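Local coordinates for protein uncharacterized esterase YxiM (Bacillus subtilis, PDB 2O14) that is an uncharacterised member of the GDSL lipolytic enzyme family, probably an ester hydrolase, that pairs a galactose-binding-like beta domain with an SGNH-type hydrolase domain, at residues A[80-85]-A[150-155]; A[89-94]-A[121-126]; A[168-173]-A[238-243]; A[275-280]-A[299-304]. One frame throughout, in Å; residues are numbered along the deposited sequence.

How the contacts relate
Contacts 1 and 2 lie in the galactose-binding-like domain, contacts 3 and 4 in the hydrolase domain. The first two have centres 9 Å apart and meet in the mixed sheet, where strand 146-156 of contact 1 neighbours strand 87-95 of contact 2, with Lys153 O 2.6 Å from Glu90 N, a probable hydrogen bond. The side chain of Leu150 in contact 1 is about 12 Å from the bound manganese ion. Contacts 3 and 4, centres 10 Å apart, meet where Ile240 CG1 lies 3.7 Å from Pro277 CB. Contact 3 holds Ser171, the nucleophile by similarity, whose side chain is about 10 Å from that of Pro277. Contacts 2 and 3 come no nearer than about 11 Å between nearest atoms.

Contact 1: A[80-85]-A[150-155]; sequences FNVDLP and LKIKKL
Ile152 stands between Val82 and Leu84, and its two branches divide the work between them. From CB the side chain forks. CG2, anti to the backbone N, goes to Leu84, where CD1 lies 4.0 Å from it. CG1, anti to the carbonyl carbon (chi1 -57°), carries an extended arm (chi2 166°) to CD1, which meets Val82 CG1 at 4.0 Å. The second approach is tip to tip, methyl against methyl, whereas the Leu84 side chain slants across the shorter branch. At one end of the row, Phe80 and Leu150 slide past each other in opposite directions: Leu150 CD1 sits at an equal 3.8 Å from Phe80 CD2 and from Phe80 CE2, so it rests against the CD2-CE2 bond and not a single atom. That ring also packs edge-to-face against Phe18, Phe20 and Phe46. At the other end the extended side chain of Lys154 brings NZ to 3.9 Å from Pro85 CB, while its charge is paired with Asp157 in a salt bridge.

The backbones run in nearly the same direction, 13° apart, but the CA atoms of Phe80 and Leu150 are 10.4 Å apart and those of Pro85 and Lys154 9.0 Å. This is sheet-to-sheet spacing, not strand pairing, and what crosses it is apolar side-chain packing. Strand 80-83 belongs to the five-stranded antiparallel sheet and strand 146-156 to the mixed sheet. Facing sheets with a core of interlocked aliphatic and aromatic side chains are the hallmark of the beta sandwich, the architecture of galactose-binding-like domains.

Contact 2: A[89-94]-A[121-126]; sequences YEVKVT and DTFQIP
Val91 and Phe123 lie side by side on one face of the sheet, pointing the same way, and the valine is set over the phenylalanine ring. Val91 CB stands 3.9 Å from the ring centroid, 22° off the ring normal, which defines a CH-pi contact displaced toward the rim. Val93 approaches differently: its CG2 comes to the ring edge, near the ring plane, 3.6 Å from Phe123 CE2. The ring reaches both valines because Phe123 CG lies between the backbone N and the carbonyl carbon (chi1 66°), which leans the ring toward strand 87-95. Ile125 continues the row, with CG2 4.0 Å from Val91 CG2. An alanine in place of Phe123 would probably leave Val91 CB without the ring face beneath it and open a gap beside Val93 CG2.

On the opposite face, Glu90 and Thr122 cross obliquely, and Thr122 CG2 presses on Glu90 CG at 3.4 Å. Thr122 OG1 turns the other way, to the aliphatic part of Lys92, 3.7 Å from its CG.

Six backbone hydrogen bonds fix this register. Val91 N to Phe123 O measures 2.8 Å and Val93 N to Asp121 O the same, both donors nearly in line with the C=O bond, while Asp121 N to Val93 O is longer at 3.2 Å. Hydrogen-bonded pairs, with Val91 opposite Phe123, alternate with non-hydrogen-bonded ones such as Lys92 opposite Thr122. This is the regular ladder of a twisted antiparallel sheet, here in one layer of the galactose-binding-like beta sandwich.

Contact 3: A[168-173]-A[238-243]; sequences GGDSTV and LGINDT
Asp170 is brought against Ile240 and Asn241 by a chi1 of 53°, which sets its carboxylate between its own backbone N and carbonyl carbon and lays it across the Ile240 side chain at about a right angle. Ile240 CB then lies 3.4 Å from Asp170 OD2, and Ile240 CD1, carried on an extended arm, meets Thr172 tip to tip. The Asn241 amide, turned 79° from the carboxylate plane, brings ND2 to 3.2 Å from Asp170 CB. Leu238 CD2 packs on the backbone of Gly169, 3.5 Å from Gly169 C.

The two carboxylate oxygens serve different partners. OD1 is gripped twice, by Thr172 N at 2.9 Å, closing an Asx turn, and by Thr172 OG1 through its syn lone pair. Asp170 OD2 accepts a 2.6 Å bond from water 1. That water in turn accepts from Asn241 N and Gly239 N. With an alanine at Asp170, Thr172 N and OG1 would probably lose their shared acceptor, the turn around Ser171 its brace, and water 1 an anchor.

Water 2 links Ser171 OG, 2.6 Å away, to Asn241 ND2, which donates to it at 2.7 Å. Ser171 is the nucleophile by similarity and Asn241 matches the block III asparagine of SGNH hydrolases; a water held between them is consistent with a site where, as in relatives, the asparagine amide would help stabilise an oxyanion.

Contact 4: A[275-280]-A[299-304]; sequences STPQGR and ASILAL
Thr276 and Ile301 mark the nearest approach of the two backbones, their CA atoms 6.5 Å apart. Segment 275-280 runs on from the end of strand 271-275 as an extended loop, whereas 299-304 is regular helix, in which Leu304 N bonds to Ser300 O at 2.9 Å. The loop passes one flank of the helix and touches it through two consecutive residues, Ile301 and Leu302.

On the helix side Ile301 supplies most of the contact. Its CG1 is anti to the carbonyl carbon (chi1 -60°) and the arm beyond is extended, which drives CD1 forward until it meets Pro277 CD tip to tip at 3.6 Å. The same methyl lies 4.0 Å from Ser275 O. The other branch, CG2, faces Thr276, whose CG2 is 3.9 Å away, with the two side chains slanting past each other. That threonine methyl also touches Leu302 CD2 at 4.0 Å, so it fits between two neighbouring residues of the helix.

Thr276 is split by polarity: at a chi1 of 55° its methyl is directed to the helix, while OG1 bonds instead to Asp314 OD1 and Asn316 N. Pro277 in turn packs on Ile240 and Trp296, and Ser275 OG bonds to Gln237, which ties the end of strand 271-275 to the neighbouring strand 233-237 of the parallel sheet.

The chemistry is thus methyl and ring-methylene packing between helix 298-307 and the loop that leaves the parallel sheet, with the hydroxyls of Ser275 and Thr276 satisfied elsewhere, an apolar layer between sheet and helix of the SGNH-type alpha/beta/alpha domain.

Contact 1: A[80-85]-A[150-155]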
loop_
_atom_site.group_PDB
_atom_site.type_symbol
_atom_site.label_atom_id
_atom_site.label_comp_id
_atom_site.label_asym_id
_atom_site.label_seq_id
_atom_site.Cartn_x
_atom_site.Cartn_y
_atom_site.Cartn_z
ATOM N N PHE A 80 1.734 9.723 -18.247
ATOM C CA PHE A 80 1.993 8.934 -19.435
ATOM C C PHE A 80 0.582 8.435 -19.721
ATOM O O PHE A 80 -0.049 7.855 -18.834
ATOM C CB PHE A 80 2.888 7.736 -19.124
ATOM C CG PHE A 80 2.872 6.677 -20.195
ATOM C CD1 PHE A 80 3.450 6.918 -21.439
ATOM C CD2 PHE A 80 2.264 5.447 -19.963
ATOM C CE1 PHE A 80 3.421 5.946 -22.437
ATOM C CE2 PHE A 80 2.228 4.469 -20.952
ATOM C CZ PHE A 80 2.808 4.719 -22.192
ATOM N N ASN A 81 0.077 8.667 -20.925
ATOM C CA ASN A 81 -1.269 8.215 -21.262
ATOM C C ASN A 81 -1.217 7.066 -22.247
ATOM O O ASN A 81 -0.306 6.982 -23.073
ATOM C CB ASN A 81 -2.091 9.333 -21.905
ATOM C CG ASN A 81 -2.005 10.632 -21.150
ATOM O OD1 ASN A 81 -1.813 10.647 -19.936
ATOM N ND2 ASN A 81 -2.165 11.740 -21.865
ATOM N N VAL A 82 -2.205 6.185 -22.148
ATOM C CA VAL A 82 -2.317 5.060 -23.054
ATOM C C VAL A 82 -3.796 4.744 -23.247
ATOM O O VAL A 82 -4.514 4.446 -22.292
ATOM C CB VAL A 82 -1.561 3.804 -22.528
ATOM C CG1 VAL A 82 -1.981 3.490 -21.102
ATOM C CG2 VAL A 82 -1.840 2.614 -23.441
ATOM N N ASP A 83 -4.258 4.853 -24.489
ATOM C CA ASP A 83 -5.650 4.564 -24.799
ATOM C C ASP A 83 -5.853 3.057 -24.709
ATOM O O ASP A 83 -5.045 2.285 -25.229
ATOM C CB ASP A 83 -5.995 5.067 -26.202
ATOM C CG ASP A 83 -5.823 6.564 -26.337
ATOM O OD1 ASP A 83 -6.245 7.288 -25.416
ATOM O OD2 ASP A 83 -5.277 7.020 -27.362
ATOM N N LEU A 84 -6.929 2.647 -24.046
ATOM C CA LEU A 84 -7.236 1.229 -23.865
ATOM C C LEU A 84 -8.735 0.962 -23.872
ATOM O O LEU A 84 -9.518 1.757 -23.349
ATOM C CB LEU A 84 -6.696 0.739 -22.516
ATOM C CG LEU A 84 -5.221 0.920 -22.157
ATOM C CD1 LEU A 84 -5.016 0.593 -20.679
ATOM C CD2 LEU A 84 -4.365 0.025 -23.033
ATOM N N PRO A 85 -9.159 -0.162 -24.471
ATOM C CA PRO A 85 -10.595 -0.454 -24.474
ATOM C C PRO A 85 -10.988 -0.556 -23.003
ATOM O O PRO A 85 -10.185 -1.007 -22.185
ATOM C CB PRO A 85 -10.671 -1.806 -25.177
ATOM C CG PRO A 85 -9.503 -1.753 -26.135
ATOM C CD PRO A 85 -8.411 -1.138 -25.285
ATOM N N LEU A 150 6.538 -0.588 -18.209
ATOM C CA LEU A 150 5.161 -0.872 -17.847
ATOM C C LEU A 150 4.678 -2.066 -18.649
ATOM O O LEU A 150 5.005 -2.203 -19.831
ATOM C CB LEU A 150 4.239 0.304 -18.161
ATOM C CG LEU A 150 4.212 1.543 -17.275
ATOM C CD1 LEU A 150 3.120 2.491 -17.786
ATOM C CD2 LEU A 150 3.933 1.143 -15.833
ATOM N N LYS A 151 3.923 -2.937 -17.992
ATOM C CA LYS A 151 3.319 -4.090 -18.637
ATOM C C LYS A 151 1.851 -3.975 -18.265
ATOM O O LYS A 151 1.490 -4.060 -17.087
ATOM C CB LYS A 151 3.890 -5.406 -18.105
ATOM C CG LYS A 151 5.190 -5.838 -18.760
ATOM C CD LYS A 151 5.539 -7.262 -18.350
ATOM C CE LYS A 151 6.742 -7.787 -19.115
ATOM N NZ LYS A 151 7.008 -9.219 -18.782
ATOM N N ILE A 152 1.010 -3.761 -19.268
ATOM C CA ILE A 152 -0.419 -3.607 -19.054
ATOM C C ILE A 152 -1.176 -4.757 -19.719
ATOM O O ILE A 152 -1.114 -4.935 -20.935
ATOM C CB ILE A 152 -0.876 -2.252 -19.619
ATOM C CG1 ILE A 152 -0.066 -1.136 -18.944
ATOM C CG2 ILE A 152 -2.370 -2.058 -19.404
ATOM C CD1 ILE A 152 -0.174 0.211 -19.624
ATOM N N LYS A 153 -1.885 -5.539 -18.910
ATOM C CA LYS A 153 -2.629 -6.682 -19.419
ATOM C C LYS A 153 -4.105 -6.612 -19.038
ATOM O O LYS A 153 -4.449 -6.346 -17.886
ATOM C CB LYS A 153 -2.014 -7.972 -18.871
ATOM C CG LYS A 153 -2.473 -9.223 -19.596
ATOM C CD LYS A 153 -1.878 -10.489 -18.998
ATOM C CE LYS A 153 -2.497 -10.814 -17.650
ATOM N NZ LYS A 153 -2.084 -12.167 -17.177
ATOM N N LYS A 154 -4.977 -6.860 -20.008
ATOM C CA LYS A 154 -6.411 -6.817 -19.763
ATOM C C LYS A 154 -6.876 -8.090 -19.057
ATOM O O LYS A 154 -6.585 -9.196 -19.502
ATOM C CB LYS A 154 -7.167 -6.634 -21.082
ATOM C CG LYS A 154 -8.648 -6.337 -20.903
ATOM C CD LYS A 154 -9.320 -5.926 -22.206
ATOM C CE LYS A 154 -10.772 -5.545 -21.948
ATOM N NZ LYS A 154 -11.495 -5.066 -23.162
ATOM N N LEU A 155 -7.603 -7.925 -17.955
ATOM C CA LEU A 155 -8.097 -9.057 -17.177
ATOM C C LEU A 155 -9.559 -9.389 -17.447
ATOM O O LEU A 155 -9.958 -10.552 -17.393
ATOM C CB LEU A 155 -7.928 -8.780 -15.681
ATOM C CG LEU A 155 -6.495 -8.586 -15.169
ATOM C CD1 LEU A 155 -6.530 -8.093 -13.728
ATOM C CD2 LEU A 155 -5.729 -9.900 -15.274
#

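Contact 2: A[89-94]-A[121-126]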
loop_
_atom_site.group_PDB
_atom_site.type_symbol
_atom_site.label_atom_id
_atom_site.label_comp_id
_atom_site.label_asym_id
_atom_site.label_seq_id
_atom_site.Cartn_x
_atom_site.Cartn_y
_atom_site.Cartn_z
ATOM N N TYR A 89 -7.799 -3.842 -15.871
ATOM C CA TYR A 89 -6.436 -4.124 -16.307
ATOM C C TYR A 89 -5.454 -4.424 -15.183
ATOM O O TYR A 89 -5.631 -3.991 -14.045
ATOM C CB TYR A 89 -5.876 -2.950 -17.121
ATOM C CG TYR A 89 -6.461 -2.812 -18.504
ATOM C CD1 TYR A 89 -7.704 -2.223 -18.704
ATOM C CD2 TYR A 89 -5.777 -3.299 -19.615
ATOM C CE1 TYR A 89 -8.252 -2.118 -19.983
ATOM C CE2 TYR A 89 -6.315 -3.202 -20.895
ATOM C CZ TYR A 89 -7.551 -2.610 -21.072
ATOM O OH TYR A 89 -8.087 -2.506 -22.337
ATOM N N GLU A 90 -4.419 -5.182 -15.521
ATOM C CA GLU A 90 -3.372 -5.506 -14.574
ATOM C C GLU A 90 -2.199 -4.656 -15.021
ATOM O O GLU A 90 -1.830 -4.680 -16.194
ATOM C CB GLU A 90 -2.983 -6.982 -14.659
ATOM C CG GLU A 90 -1.807 -7.346 -13.751
ATOM C CD GLU A 90 -1.345 -8.783 -13.927
ATOM O OE1 GLU A 90 -0.646 -9.078 -14.926
ATOM O OE2 GLU A 90 -1.687 -9.618 -13.063
ATOM N N VAL A 91 -1.625 -3.896 -14.098
ATOM C CA VAL A 91 -0.494 -3.050 -14.428
ATOM C C VAL A 91 0.742 -3.427 -13.618
ATOM O O VAL A 91 0.744 -3.346 -12.388
ATOM C CB VAL A 91 -0.812 -1.564 -14.169
ATOM C CG1 VAL A 91 0.389 -0.701 -14.552
ATOM C CG2 VAL A 91 -2.030 -1.149 -14.960
ATOM N N LYS A 92 1.786 -3.861 -14.310
ATOM C CA LYS A 92 3.027 -4.210 -13.641
ATOM C C LYS A 92 3.928 -2.997 -13.820
ATOM O O LYS A 92 4.175 -2.562 -14.942
ATOM C CB LYS A 92 3.668 -5.437 -14.284
ATOM C CG LYS A 92 5.009 -5.797 -13.665
ATOM C CD LYS A 92 5.807 -6.715 -14.577
ATOM C CE LYS A 92 7.209 -6.950 -14.043
ATOM N NZ LYS A 92 8.006 -7.787 -14.988
ATOM N N VAL A 93 4.403 -2.449 -12.709
ATOM C CA VAL A 93 5.255 -1.266 -12.742
ATOM C C VAL A 93 6.707 -1.592 -12.433
ATOM O O VAL A 93 6.994 -2.348 -11.507
ATOM C CB VAL A 93 4.794 -0.212 -11.707
ATOM C CG1 VAL A 93 5.687 1.022 -11.782
ATOM C CG2 VAL A 93 3.345 0.153 -11.942
ATOM N N THR A 94 7.615 -1.011 -13.212
ATOM C CA THR A 94 9.048 -1.199 -13.008
ATOM C C THR A 94 9.667 0.194 -13.015
ATOM O O THR A 94 9.718 0.849 -14.054
ATOM C CB THR A 94 9.695 -2.021 -14.141
ATOM O OG1 THR A 94 9.004 -3.268 -14.290
ATOM C CG2 THR A 94 11.161 -2.295 -13.815
ATOM N N ASP A 121 6.148 -3.849 -8.823
ATOM C CA ASP A 121 4.932 -4.214 -8.117
ATOM C C ASP A 121 3.845 -4.277 -9.167
ATOM O O ASP A 121 4.035 -3.800 -10.290
ATOM C CB ASP A 121 4.547 -3.183 -7.056
ATOM C CG ASP A 121 3.714 -3.793 -5.939
ATOM O OD1 ASP A 121 3.068 -4.843 -6.169
ATOM O OD2 ASP A 121 3.705 -3.224 -4.831
ATOM N N THR A 122 2.709 -4.854 -8.802
ATOM C CA THR A 122 1.601 -4.993 -9.730
ATOM C C THR A 122 0.286 -4.616 -9.060
ATOM O O THR A 122 0.087 -4.881 -7.878
ATOM C CB THR A 122 1.499 -6.451 -10.226
ATOM O OG1 THR A 122 2.719 -6.811 -10.883
ATOM C CG2 THR A 122 0.345 -6.611 -11.195
ATOM N N PHE A 123 -0.610 -3.993 -9.814
ATOM C CA PHE A 123 -1.912 -3.625 -9.265
ATOM C C PHE A 123 -2.960 -3.685 -10.364
ATOM O O PHE A 123 -2.638 -3.608 -11.547
ATOM C CB PHE A 123 -1.861 -2.224 -8.648
ATOM C CG PHE A 123 -1.630 -1.126 -9.647
ATOM C CD1 PHE A 123 -2.703 -0.461 -10.225
ATOM C CD2 PHE A 123 -0.337 -0.754 -10.004
ATOM C CE1 PHE A 123 -2.493 0.566 -11.145
ATOM C CE2 PHE A 123 -0.112 0.271 -10.924
ATOM C CZ PHE A 123 -1.193 0.932 -11.495
ATOM N N GLN A 124 -4.214 -3.838 -9.969
ATOM C CA GLN A 124 -5.303 -3.901 -10.931
ATOM C C GLN A 124 -6.042 -2.577 -10.911
ATOM O O GLN A 124 -6.120 -1.921 -9.874
ATOM C CB GLN A 124 -6.238 -5.046 -10.571
ATOM C CG GLN A 124 -5.545 -6.384 -10.601
ATOM C CD GLN A 124 -6.460 -7.531 -10.230
ATOM O OE1 GLN A 124 -6.064 -8.695 -10.297
ATOM N NE2 GLN A 124 -7.688 -7.211 -9.831
ATOM N N ILE A 125 -6.585 -2.180 -12.055
ATOM C CA ILE A 125 -7.288 -0.910 -12.135
ATOM C C ILE A 125 -8.333 -0.910 -13.243
ATOM O O ILE A 125 -8.080 -1.384 -14.351
ATOM C CB ILE A 125 -6.283 0.241 -12.408
ATOM C CG1 ILE A 125 -6.992 1.597 -12.384
ATOM C CG2 ILE A 125 -5.626 0.039 -13.769
ATOM C CD1 ILE A 125 -6.047 2.762 -12.574
ATOM N N PRO A 126 -9.538 -0.403 -12.947
ATOM C CA PRO A 126 -10.544 -0.387 -14.009
ATOM C C PRO A 126 -10.355 0.836 -14.903
ATOM O O PRO A 126 -10.033 1.925 -14.422
ATOM C CB PRO A 126 -11.864 -0.349 -13.238
ATOM C CG PRO A 126 -11.505 0.414 -11.991
ATOM C CD PRO A 126 -10.155 -0.165 -11.626
#

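Contact 3: A[168-173]-A[238-243]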
loop_
_atom_site.group_PDB
_atom_site.type_symbol
_atom_site.label_atom_id
_atom_site.label_comp_id
_atom_site.label_asym_id
_atom_site.label_seq_id
_atom_site.Cartn_x
_atom_site.Cartn_y
_atom_site.Cartn_z
ATOM N N GLY A 168 -4.904 -0.198 5.529
ATOM C CA GLY A 168 -4.414 1.095 5.964
ATOM C C GLY A 168 -3.531 0.859 7.178
ATOM O O GLY A 168 -3.809 -0.038 7.978
ATOM N N GLY A 169 -2.462 1.633 7.327
ATOM C CA GLY A 169 -1.597 1.435 8.478
ATOM C C GLY A 169 -0.320 2.249 8.448
ATOM O O GLY A 169 -0.186 3.179 7.649
ATOM N N ASP A 170 0.616 1.890 9.325
ATOM C CA ASP A 170 1.900 2.578 9.425
ATOM C C ASP A 170 3.081 1.666 9.072
ATOM O O ASP A 170 2.947 0.741 8.269
ATOM C CB ASP A 170 2.094 3.131 10.842
ATOM C CG ASP A 170 1.901 2.069 11.918
ATOM O OD1 ASP A 170 2.298 0.909 11.684
ATOM O OD2 ASP A 170 1.367 2.399 13.000
ATOM N N SER A 171 4.232 1.933 9.689
ATOM C CA SER A 171 5.456 1.167 9.462
ATOM C C SER A 171 5.365 -0.322 9.817
ATOM O O SER A 171 6.099 -1.144 9.254
ATOM C CB SER A 171 6.611 1.785 10.256
ATOM O OG SER A 171 6.857 3.123 9.859
ATOM N N THR A 172 4.490 -0.677 10.754
ATOM C CA THR A 172 4.360 -2.080 11.140
ATOM C C THR A 172 3.360 -2.814 10.246
ATOM O O THR A 172 3.179 -4.026 10.380
ATOM C CB THR A 172 3.911 -2.231 12.616
ATOM O OG1 THR A 172 2.576 -1.734 12.776
ATOM C CG2 THR A 172 4.838 -1.451 13.536
ATOM N N VAL A 173 2.737 -2.078 9.325
ATOM C CA VAL A 173 1.733 -2.634 8.413
ATOM C C VAL A 173 2.092 -2.550 6.926
ATOM O O VAL A 173 1.772 -3.452 6.147
ATOM C CB VAL A 173 0.372 -1.906 8.595
ATOM C CG1 VAL A 173 -0.674 -2.505 7.669
ATOM C CG2 VAL A 173 -0.078 -1.993 10.048
ATOM N N LEU A 238 -4.006 1.747 12.951
ATOM C CA LEU A 238 -3.224 2.944 13.232
ATOM C C LEU A 238 -3.304 3.188 14.731
ATOM O O LEU A 238 -4.091 2.546 15.428
ATOM C CB LEU A 238 -3.788 4.149 12.466
ATOM C CG LEU A 238 -3.612 4.143 10.942
ATOM C CD1 LEU A 238 -4.462 5.238 10.318
ATOM C CD2 LEU A 238 -2.143 4.341 10.590
ATOM N N GLY A 239 -2.485 4.106 15.230
ATOM C CA GLY A 239 -2.496 4.399 16.651
ATOM C C GLY A 239 -1.098 4.497 17.232
ATOM O O GLY A 239 -0.885 5.154 18.256
ATOM N N ILE A 240 -0.136 3.853 16.579
ATOM C CA ILE A 240 1.236 3.872 17.057
ATOM C C ILE A 240 1.834 5.276 16.992
ATOM O O ILE A 240 2.181 5.863 18.021
ATOM C CB ILE A 240 2.116 2.890 16.249
ATOM C CG1 ILE A 240 1.603 1.460 16.440
ATOM C CG2 ILE A 240 3.571 2.984 16.703
ATOM C CD1 ILE A 240 2.382 0.420 15.652
ATOM N N ASN A 241 1.939 5.818 15.783
ATOM C CA ASN A 241 2.506 7.149 15.578
ATOM C C ASN A 241 1.589 8.243 16.108
ATOM O O ASN A 241 2.036 9.342 16.448
ATOM C CB ASN A 241 2.772 7.361 14.084
ATOM C CG ASN A 241 3.773 6.358 13.530
ATOM O OD1 ASN A 241 4.985 6.524 13.679
ATOM N ND2 ASN A 241 3.267 5.300 12.908
ATOM N N ASP A 242 0.302 7.931 16.186
ATOM C CA ASP A 242 -0.683 8.882 16.667
ATOM C C ASP A 242 -0.424 9.351 18.098
ATOM O O ASP A 242 -0.825 10.457 18.473
ATOM C CB ASP A 242 -2.077 8.264 16.566
ATOM C CG ASP A 242 -2.403 7.803 15.157
ATOM O OD1 ASP A 242 -1.789 6.823 14.689
ATOM O OD2 ASP A 242 -3.263 8.432 14.510
ATOM N N THR A 243 0.250 8.523 18.893
ATOM C CA THR A 243 0.532 8.874 20.280
ATOM C C THR A 243 1.740 9.794 20.437
ATOM O O THR A 243 1.976 10.338 21.519
ATOM C CB THR A 243 0.752 7.614 21.155
ATOM O OG1 THR A 243 1.854 6.855 20.642
ATOM C CG2 THR A 243 -0.504 6.748 21.166
HETATM O O HOH W 1 0.309 4.640 13.685
HETATM O O HOH W 2 5.329 4.166 11.668
#

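Contact 4: A[275-280]-A[299-304]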
loop_
_atom_site.group_PDB
_atom_site.type_symbol
_atom_site.label_atom_id
_atom_site.label_comp_id
_atom_site.label_asym_id
_atom_site.label_seq_id
_atom_site.Cartn_x
_atom_site.Cartn_y
_atom_site.Cartn_z
ATOM N N SER A 275 -8.026 -2.898 13.718
ATOM C CA SER A 275 -7.048 -3.717 14.422
ATOM C C SER A 275 -6.281 -2.913 15.461
ATOM O O SER A 275 -5.839 -1.798 15.192
ATOM C CB SER A 275 -6.059 -4.325 13.425
ATOM O OG SER A 275 -5.030 -5.041 14.092
ATOM N N THR A 276 -6.134 -3.474 16.656
ATOM C CA THR A 276 -5.380 -2.806 17.709
ATOM C C THR A 276 -3.920 -3.150 17.434
ATOM O O THR A 276 -3.550 -4.322 17.385
ATOM C CB THR A 276 -5.787 -3.317 19.111
ATOM O OG1 THR A 276 -5.651 -4.744 19.160
ATOM C CG2 THR A 276 -7.236 -2.933 19.414
ATOM N N PRO A 277 -3.072 -2.133 17.219
ATOM C CA PRO A 277 -1.666 -2.438 16.943
ATOM C C PRO A 277 -0.927 -3.150 18.075
ATOM O O PRO A 277 -1.114 -2.835 19.254
ATOM C CB PRO A 277 -1.069 -1.068 16.601
ATOM C CG PRO A 277 -1.958 -0.100 17.319
ATOM C CD PRO A 277 -3.335 -0.685 17.139
ATOM N N GLN A 278 -0.103 -4.126 17.711
ATOM C CA GLN A 278 0.669 -4.863 18.704
ATOM C C GLN A 278 1.641 -3.915 19.394
ATOM O O GLN A 278 1.894 -2.810 18.899
ATOM C CB GLN A 278 1.426 -6.018 18.054
ATOM C CG GLN A 278 1.529 -5.950 16.549
ATOM C CD GLN A 278 2.320 -4.764 16.067
ATOM O OE1 GLN A 278 3.430 -4.518 16.535
ATOM N NE2 GLN A 278 1.762 -4.025 15.119
ATOM N N GLY A 279 2.177 -4.343 20.535
ATOM C CA GLY A 279 3.100 -3.503 21.281
ATOM C C GLY A 279 4.561 -3.675 20.919
ATOM O O GLY A 279 4.895 -4.118 19.817
ATOM N N ARG A 280 5.439 -3.313 21.849
ATOM C CA ARG A 280 6.876 -3.433 21.634
ATOM C C ARG A 280 7.372 -4.824 22.022
ATOM O O ARG A 280 6.774 -5.496 22.867
ATOM C CB ARG A 280 7.623 -2.371 22.444
ATOM C CG ARG A 280 7.429 -0.942 21.945
ATOM C CD ARG A 280 8.120 0.052 22.871
ATOM N NE ARG A 280 7.976 1.437 22.426
ATOM C CZ ARG A 280 8.578 1.949 21.355
ATOM N NH1 ARG A 280 9.372 1.192 20.609
ATOM N NH2 ARG A 280 8.390 3.223 21.034
ATOM N N ALA A 299 -7.681 1.853 23.630
ATOM C CA ALA A 299 -8.986 2.097 24.235
ATOM C C ALA A 299 -9.996 2.681 23.241
ATOM O O ALA A 299 -11.151 2.247 23.189
ATOM C CB ALA A 299 -8.827 3.029 25.438
ATOM N N SER A 300 -9.558 3.660 22.454
ATOM C CA SER A 300 -10.424 4.305 21.471
ATOM C C SER A 300 -10.787 3.388 20.319
ATOM O O SER A 300 -11.891 3.467 19.777
ATOM C CB SER A 300 -9.755 5.566 20.917
ATOM O OG SER A 300 -9.638 6.552 21.927
ATOM N N ILE A 301 -9.852 2.526 19.934
ATOM C CA ILE A 301 -10.093 1.591 18.844
ATOM C C ILE A 301 -11.190 0.597 19.241
ATOM O O ILE A 301 -12.062 0.270 18.435
ATOM C CB ILE A 301 -8.798 0.826 18.475
ATOM C CG1 ILE A 301 -7.719 1.822 18.042
ATOM C CG2 ILE A 301 -9.068 -0.154 17.343
ATOM C CD1 ILE A 301 -6.370 1.195 17.775
ATOM N N LEU A 302 -11.152 0.122 20.485
ATOM C CA LEU A 302 -12.163 -0.824 20.961
ATOM C C LEU A 302 -13.531 -0.142 20.959
ATOM O O LEU A 302 -14.517 -0.698 20.477
ATOM C CB LEU A 302 -11.831 -1.301 22.378
ATOM C CG LEU A 302 -10.470 -1.976 22.579
ATOM C CD1 LEU A 302 -10.243 -2.228 24.059
ATOM C CD2 LEU A 302 -10.412 -3.278 21.794
ATOM N N ALA A 303 -13.575 1.072 21.497
ATOM C CA ALA A 303 -14.814 1.835 21.563
ATOM C C ALA A 303 -15.409 2.079 20.175
ATOM O O ALA A 303 -16.611 1.901 19.965
ATOM C CB ALA A 303 -14.563 3.163 22.265
ATOM N N LEU A 304 -14.564 2.488 19.232
ATOM C CA LEU A 304 -15.002 2.752 17.865
ATOM C C LEU A 304 -15.615 1.525 17.201
ATOM O O LEU A 304 -16.572 1.639 16.438
ATOM C CB LEU A 304 -13.828 3.250 17.019
ATOM C CG LEU A 304 -13.454 4.729 17.139
ATOM C CD1 LEU A 304 -12.078 4.973 16.526
ATOM C CD2 LEU A 304 -14.515 5.569 16.446
#